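Local coordinates for protein PaaA (Enterobacter agglomerans, PDB 5FF5) that takes part in making the bicyclic core of the peptide-derived antibiotic pantocin A, probably as an adenylating enzyme of the ThiF/E1 family, at residues R108-F113 / H122-Q127; A216-L221 / E245-I250. One frame throughout, in Å; residues are numbered along the deposited sequence.

Contact 1 (R108-F113 / H122-Q127)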
# COMPACT_ATOMS: atom_id res chain seq x y z
N ARG A 108 15.94 -4.29 -3.34
CA ARG A 108 15.72 -3.31 -2.30
C ARG A 108 15.01 -3.92 -1.11
O ARG A 108 15.24 -3.52 0.03
CB ARG A 108 14.91 -2.11 -2.81
CG ARG A 108 15.48 -1.32 -3.98
CD ARG A 108 16.91 -0.81 -3.78
NE ARG A 108 17.29 0.06 -4.90
CZ ARG A 108 18.06 -0.27 -5.93
NH1 ARG A 108 18.61 -1.47 -6.03
NH2 ARG A 108 18.28 0.63 -6.88
N GLN A 109 14.18 -4.92 -1.35
CA GLN A 109 13.49 -5.55 -0.23
C GLN A 109 14.46 -6.51 0.44
O GLN A 109 14.40 -6.73 1.65
CB GLN A 109 12.24 -6.28 -0.65
CG GLN A 109 12.51 -7.62 -1.24
CD GLN A 109 11.26 -8.32 -1.67
OE1 GLN A 109 10.27 -7.69 -2.04
NE2 GLN A 109 11.28 -9.64 -1.58
N ILE A 110 15.37 -7.06 -0.35
CA ILE A 110 16.46 -7.82 0.22
C ILE A 110 17.28 -6.95 1.17
O ILE A 110 17.70 -7.44 2.22
CB ILE A 110 17.37 -8.38 -0.87
CG1 ILE A 110 16.67 -9.55 -1.56
CG2 ILE A 110 18.66 -8.84 -0.28
CD1 ILE A 110 17.45 -10.21 -2.70
N LEU A 111 17.48 -5.67 0.84
CA LEU A 111 18.16 -4.72 1.73
C LEU A 111 17.41 -4.55 3.02
O LEU A 111 17.99 -4.49 4.09
CB LEU A 111 18.32 -3.35 1.09
CG LEU A 111 19.16 -3.22 -0.17
CD1 LEU A 111 19.22 -1.77 -0.55
CD2 LEU A 111 20.53 -3.82 0.01
N GLN A 112 16.09 -4.47 2.93
CA GLN A 112 15.26 -4.33 4.11
C GLN A 112 15.39 -5.51 5.06
O GLN A 112 15.39 -5.31 6.27
CB GLN A 112 13.82 -4.13 3.70
CG GLN A 112 12.85 -4.14 4.83
CD GLN A 112 11.42 -3.98 4.33
OE1 GLN A 112 11.16 -3.17 3.43
NE2 GLN A 112 10.50 -4.76 4.90
N PHE A 113 15.51 -6.73 4.53
CA PHE A 113 15.72 -7.91 5.37
C PHE A 113 17.08 -7.80 6.03
O PHE A 113 17.23 -8.04 7.23
CB PHE A 113 15.66 -9.23 4.58
CG PHE A 113 14.41 -9.43 3.78
CD1 PHE A 113 13.19 -8.94 4.22
CD2 PHE A 113 14.45 -10.08 2.56
CE1 PHE A 113 12.07 -9.10 3.46
CE2 PHE A 113 13.34 -10.24 1.81
CZ PHE A 113 12.16 -9.75 2.26
N HIS A 122 21.95 -14.78 6.03
CA HIS A 122 22.39 -14.00 4.90
C HIS A 122 21.12 -13.50 4.27
O HIS A 122 20.13 -14.20 4.26
CB HIS A 122 23.23 -14.84 3.95
CG HIS A 122 23.81 -14.05 2.82
ND1 HIS A 122 23.03 -13.55 1.79
CD2 HIS A 122 25.07 -13.64 2.56
CE1 HIS A 122 23.80 -12.88 0.95
NE2 HIS A 122 25.04 -12.92 1.39
N PRO A 123 21.15 -12.27 3.74
CA PRO A 123 19.96 -11.62 3.18
C PRO A 123 19.30 -12.43 2.09
O PRO A 123 18.08 -12.40 1.98
CB PRO A 123 20.52 -10.32 2.60
CG PRO A 123 21.68 -10.04 3.46
CD PRO A 123 22.31 -11.38 3.71
N PHE A 124 20.08 -13.16 1.32
CA PHE A 124 19.51 -13.96 0.26
C PHE A 124 18.64 -15.05 0.86
O PHE A 124 17.59 -15.38 0.30
CB PHE A 124 20.60 -14.57 -0.61
CG PHE A 124 21.24 -13.60 -1.57
CD1 PHE A 124 20.74 -12.33 -1.72
CD2 PHE A 124 22.33 -13.99 -2.34
CE1 PHE A 124 21.33 -11.45 -2.61
CE2 PHE A 124 22.91 -13.12 -3.23
CZ PHE A 124 22.41 -11.85 -3.36
N VAL A 125 19.03 -15.58 2.02
CA VAL A 125 18.30 -16.67 2.62
C VAL A 125 16.86 -16.28 2.85
O VAL A 125 15.97 -17.06 2.56
CB VAL A 125 18.93 -17.12 3.94
CG1 VAL A 125 17.90 -17.72 4.84
CG2 VAL A 125 20.04 -18.11 3.69
N TYR A 126 16.62 -15.05 3.27
CA TYR A 126 15.24 -14.65 3.54
C TYR A 126 14.37 -14.73 2.28
O TYR A 126 13.26 -15.25 2.33
CB TYR A 126 15.19 -13.24 4.12
CG TYR A 126 15.75 -13.15 5.50
CD1 TYR A 126 15.17 -13.84 6.55
CD2 TYR A 126 16.88 -12.39 5.77
CE1 TYR A 126 15.69 -13.77 7.82
CE2 TYR A 126 17.41 -12.32 7.04
CZ TYR A 126 16.81 -13.01 8.07
OH TYR A 126 17.33 -12.95 9.34
N GLN A 127 14.90 -14.23 1.17
CA GLN A 127 14.20 -14.23 -0.11
C GLN A 127 13.98 -15.66 -0.59
O GLN A 127 12.97 -15.97 -1.20
CB GLN A 127 14.98 -13.45 -1.16
CG GLN A 127 14.21 -13.16 -2.43
CD GLN A 127 13.01 -12.29 -2.16
OE1 GLN A 127 13.13 -11.26 -1.50
NE2 GLN A 127 11.85 -12.68 -2.67
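The F113 ring receives Q127 at its edge: OE1 lies close to the ring plane, 3.5 Å from F113 CE2. Over one face of that ring sits the carbonyl oxygen of Q109, one turn earlier in the same helix and 3.3 Å above the plane at its centre. Just ahead of the other helix, at its N-cap, the H122 ring has P123 CD over one face, toward the rim, and takes F124 N at its edge. This N-cap bond, F124 N to H122 ND1, is 3.0 Å long and nearly straight at 169°. H122 CE1 in turn lies over the rim of one face of F124, and H122 also stacks on F93. Y126 slides past F113 in the reverse sense, its CD2 3.6 Å from F113 CB.

Helices 107-116 and 123-131, linked by a short loop, pack at 113° with the segment axes 8.7 Å apart, and the second leads into strand 134-138 of the Rossmann-like sheet of the ThiF fold. The I110 side chain sets out toward the partner helix. Its CG2 branch presses on P123, CB being 3.7 Å away, while the CD1 end reaches F124 CD1 at 4.0 Å.

Q127 sends CG anti to its backbone N (chi1 -168°) and then bends, which returns its amide to Q109. Q109 NE2 donates to Q127 OE1, although the modelled 2.5 Å is too short to trust at this resolution. Both amide nitrogens also donate to the carbonyl of S154, giving these buried polar groups a shared backbone acceptor. Y126 OH is held by D117 and the backbone of D119.

Contact 2 (A216-L221 / E245-I250)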
# COMPACT_ATOMS: atom_id res chain seq x y z
N ALA A 216 -13.23 -32.89 1.40
CA ALA A 216 -12.49 -33.74 0.48
C ALA A 216 -11.90 -32.88 -0.64
O ALA A 216 -10.78 -33.13 -1.07
CB ALA A 216 -13.39 -34.82 -0.08
N ARG A 217 -12.62 -31.85 -1.07
CA ARG A 217 -12.14 -30.98 -2.14
C ARG A 217 -11.20 -29.93 -1.57
O ARG A 217 -10.13 -29.66 -2.13
CB ARG A 217 -13.32 -30.32 -2.87
CG ARG A 217 -12.92 -29.42 -4.06
CD ARG A 217 -11.92 -30.11 -4.96
NE ARG A 217 -11.61 -29.38 -6.19
CZ ARG A 217 -10.64 -29.74 -7.04
NH1 ARG A 217 -9.90 -30.81 -6.78
NH2 ARG A 217 -10.41 -29.06 -8.14
N LEU A 218 -11.57 -29.37 -0.41
CA LEU A 218 -10.79 -28.33 0.24
C LEU A 218 -9.35 -28.76 0.53
O LEU A 218 -8.44 -27.95 0.42
CB LEU A 218 -11.45 -27.92 1.54
CG LEU A 218 -12.74 -27.13 1.40
CD1 LEU A 218 -13.41 -26.91 2.76
CD2 LEU A 218 -12.46 -25.81 0.70
N GLU A 219 -9.15 -30.01 0.92
CA GLU A 219 -7.80 -30.49 1.18
C GLU A 219 -7.07 -30.61 -0.17
O GLU A 219 -5.85 -30.50 -0.24
CB GLU A 219 -7.81 -31.82 1.92
CG GLU A 219 -8.50 -31.77 3.29
CD GLU A 219 -8.44 -33.11 4.05
OE1 GLU A 219 -7.80 -34.07 3.55
OE2 GLU A 219 -9.07 -33.22 5.14
N GLU A 220 -7.82 -30.82 -1.24
CA GLU A 220 -7.24 -30.84 -2.58
C GLU A 220 -6.89 -29.42 -3.01
O GLU A 220 -5.81 -29.19 -3.54
CB GLU A 220 -8.18 -31.50 -3.61
CG GLU A 220 -8.13 -33.04 -3.62
CD GLU A 220 -8.96 -33.69 -4.74
OE1 GLU A 220 -10.01 -33.13 -5.15
OE2 GLU A 220 -8.53 -34.76 -5.23
N LEU A 221 -7.79 -28.46 -2.78
CA LEU A 221 -7.53 -27.08 -3.16
C LEU A 221 -6.37 -26.50 -2.34
O LEU A 221 -5.49 -25.84 -2.89
CB LEU A 221 -8.78 -26.22 -2.98
CG LEU A 221 -9.93 -26.49 -3.96
CD1 LEU A 221 -11.09 -25.55 -3.70
CD2 LEU A 221 -9.50 -26.42 -5.43
N GLU A 245 -14.32 -22.75 8.07
CA GLU A 245 -13.96 -23.52 9.25
C GLU A 245 -13.25 -24.83 8.89
O GLU A 245 -12.44 -25.34 9.66
CB GLU A 245 -15.19 -23.77 10.10
CG GLU A 245 -14.86 -24.41 11.42
CD GLU A 245 -16.10 -24.67 12.24
OE1 GLU A 245 -17.00 -23.78 12.28
OE2 GLU A 245 -16.17 -25.76 12.85
N ILE A 246 -13.59 -25.42 7.75
CA ILE A 246 -12.91 -26.63 7.32
C ILE A 246 -11.48 -26.32 6.88
O ILE A 246 -10.54 -27.08 7.18
CB ILE A 246 -13.68 -27.37 6.19
CG1 ILE A 246 -15.08 -27.71 6.66
CG2 ILE A 246 -12.99 -28.69 5.83
CD1 ILE A 246 -15.81 -28.63 5.72
N ILE A 247 -11.32 -25.20 6.17
CA ILE A 247 -9.99 -24.77 5.74
C ILE A 247 -9.11 -24.60 6.98
O ILE A 247 -8.00 -25.12 7.03
CB ILE A 247 -10.02 -23.47 4.94
CG1 ILE A 247 -10.84 -23.64 3.68
CG2 ILE A 247 -8.61 -23.04 4.58
CD1 ILE A 247 -10.90 -22.39 2.83
N HIS A 248 -9.61 -23.86 7.98
CA HIS A 248 -8.97 -23.76 9.28
C HIS A 248 -8.61 -25.13 9.91
O HIS A 248 -7.51 -25.31 10.44
CB HIS A 248 -9.87 -22.98 10.23
CG HIS A 248 -9.51 -21.53 10.34
ND1 HIS A 248 -10.46 -20.52 10.33
CD2 HIS A 248 -8.31 -20.91 10.45
CE1 HIS A 248 -9.85 -19.35 10.42
NE2 HIS A 248 -8.55 -19.56 10.49
N SER A 249 -9.53 -26.09 9.87
CA SER A 249 -9.22 -27.41 10.39
C SER A 249 -8.11 -28.06 9.56
O SER A 249 -7.16 -28.67 10.10
CB SER A 249 -10.46 -28.30 10.40
OG SER A 249 -10.16 -29.60 10.91
N ILE A 250 -8.22 -27.95 8.25
CA ILE A 250 -7.19 -28.49 7.38
C ILE A 250 -5.84 -27.87 7.76
O ILE A 250 -4.81 -28.54 7.80
CB ILE A 250 -7.50 -28.22 5.91
CG1 ILE A 250 -8.89 -28.74 5.55
CG2 ILE A 250 -6.42 -28.83 5.03
CD1 ILE A 250 -9.37 -28.35 4.18
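L218 lies across the side chains of I246 and I247 at about a right angle, and most of the tight packing is its work. Its two methyls divide the partner helix between them: CD1 sits 3.5 Å from I246 CB, and CD2 meets I247 CG1 at 4.0 Å. Nearer the backbone, L218 CB is touched by the tip of I250, with CD1 3.4 Å away. L218 CG lies anti to its carbonyl carbon (chi1 -71°), an orientation from which the forked end can reach I246 and I247. All of L218, I247 and I250 are buried.

Helices 215-222 and 243-254 are separated by 9.8 Å between segment axes and inclined at 59°. Both belong to the alpha/beta part of the ThiF fold: the first follows edge strand 203-207, and the second is the helix of the beta-alpha-beta crossover from strand 227-229 to its parallel neighbour 258-263.

Toward solvent the contact thins, at the partly exposed E219. This residue contributes its aliphatic stem alone, CG resting 3.6 Å from I250 CD1, while its carboxylate forms a salt bridge with R215. R215, from the start of the same helix as E219, also bonds to S249 OG and touches I246 and I250, so it reaches across to helix 243-254.

No hydrogen bond joins the two segments themselves; they meet through aliphatic carbon alone, consistent with an association driven by burial of hydrophobic surface, while the one carboxylate at the rim, that of E219, is paired with R215.

Contact 1 (108-113 with 122-127) and contact 2 (216-221 with 245-250) follow one another along the chain and do not touch: their centres are 33 Å apart and their nearest atoms about 21 Å. They are linked through the central sheet, since helix 123-131 runs into strand 134-138, whose neighbour 227-229 lies between the two helices of contact 2 in sequence. Contact 1 is the more central, about 12 Å from the chain centre against 24 Å, and its first helix also meets the second subunit, notably through Q112 and S325 of that subunit. Contact 2 touches no other chain of the assembly. A glycerol, probably from the crystallisation liquor, lies about 4 Å from the P123 side chain.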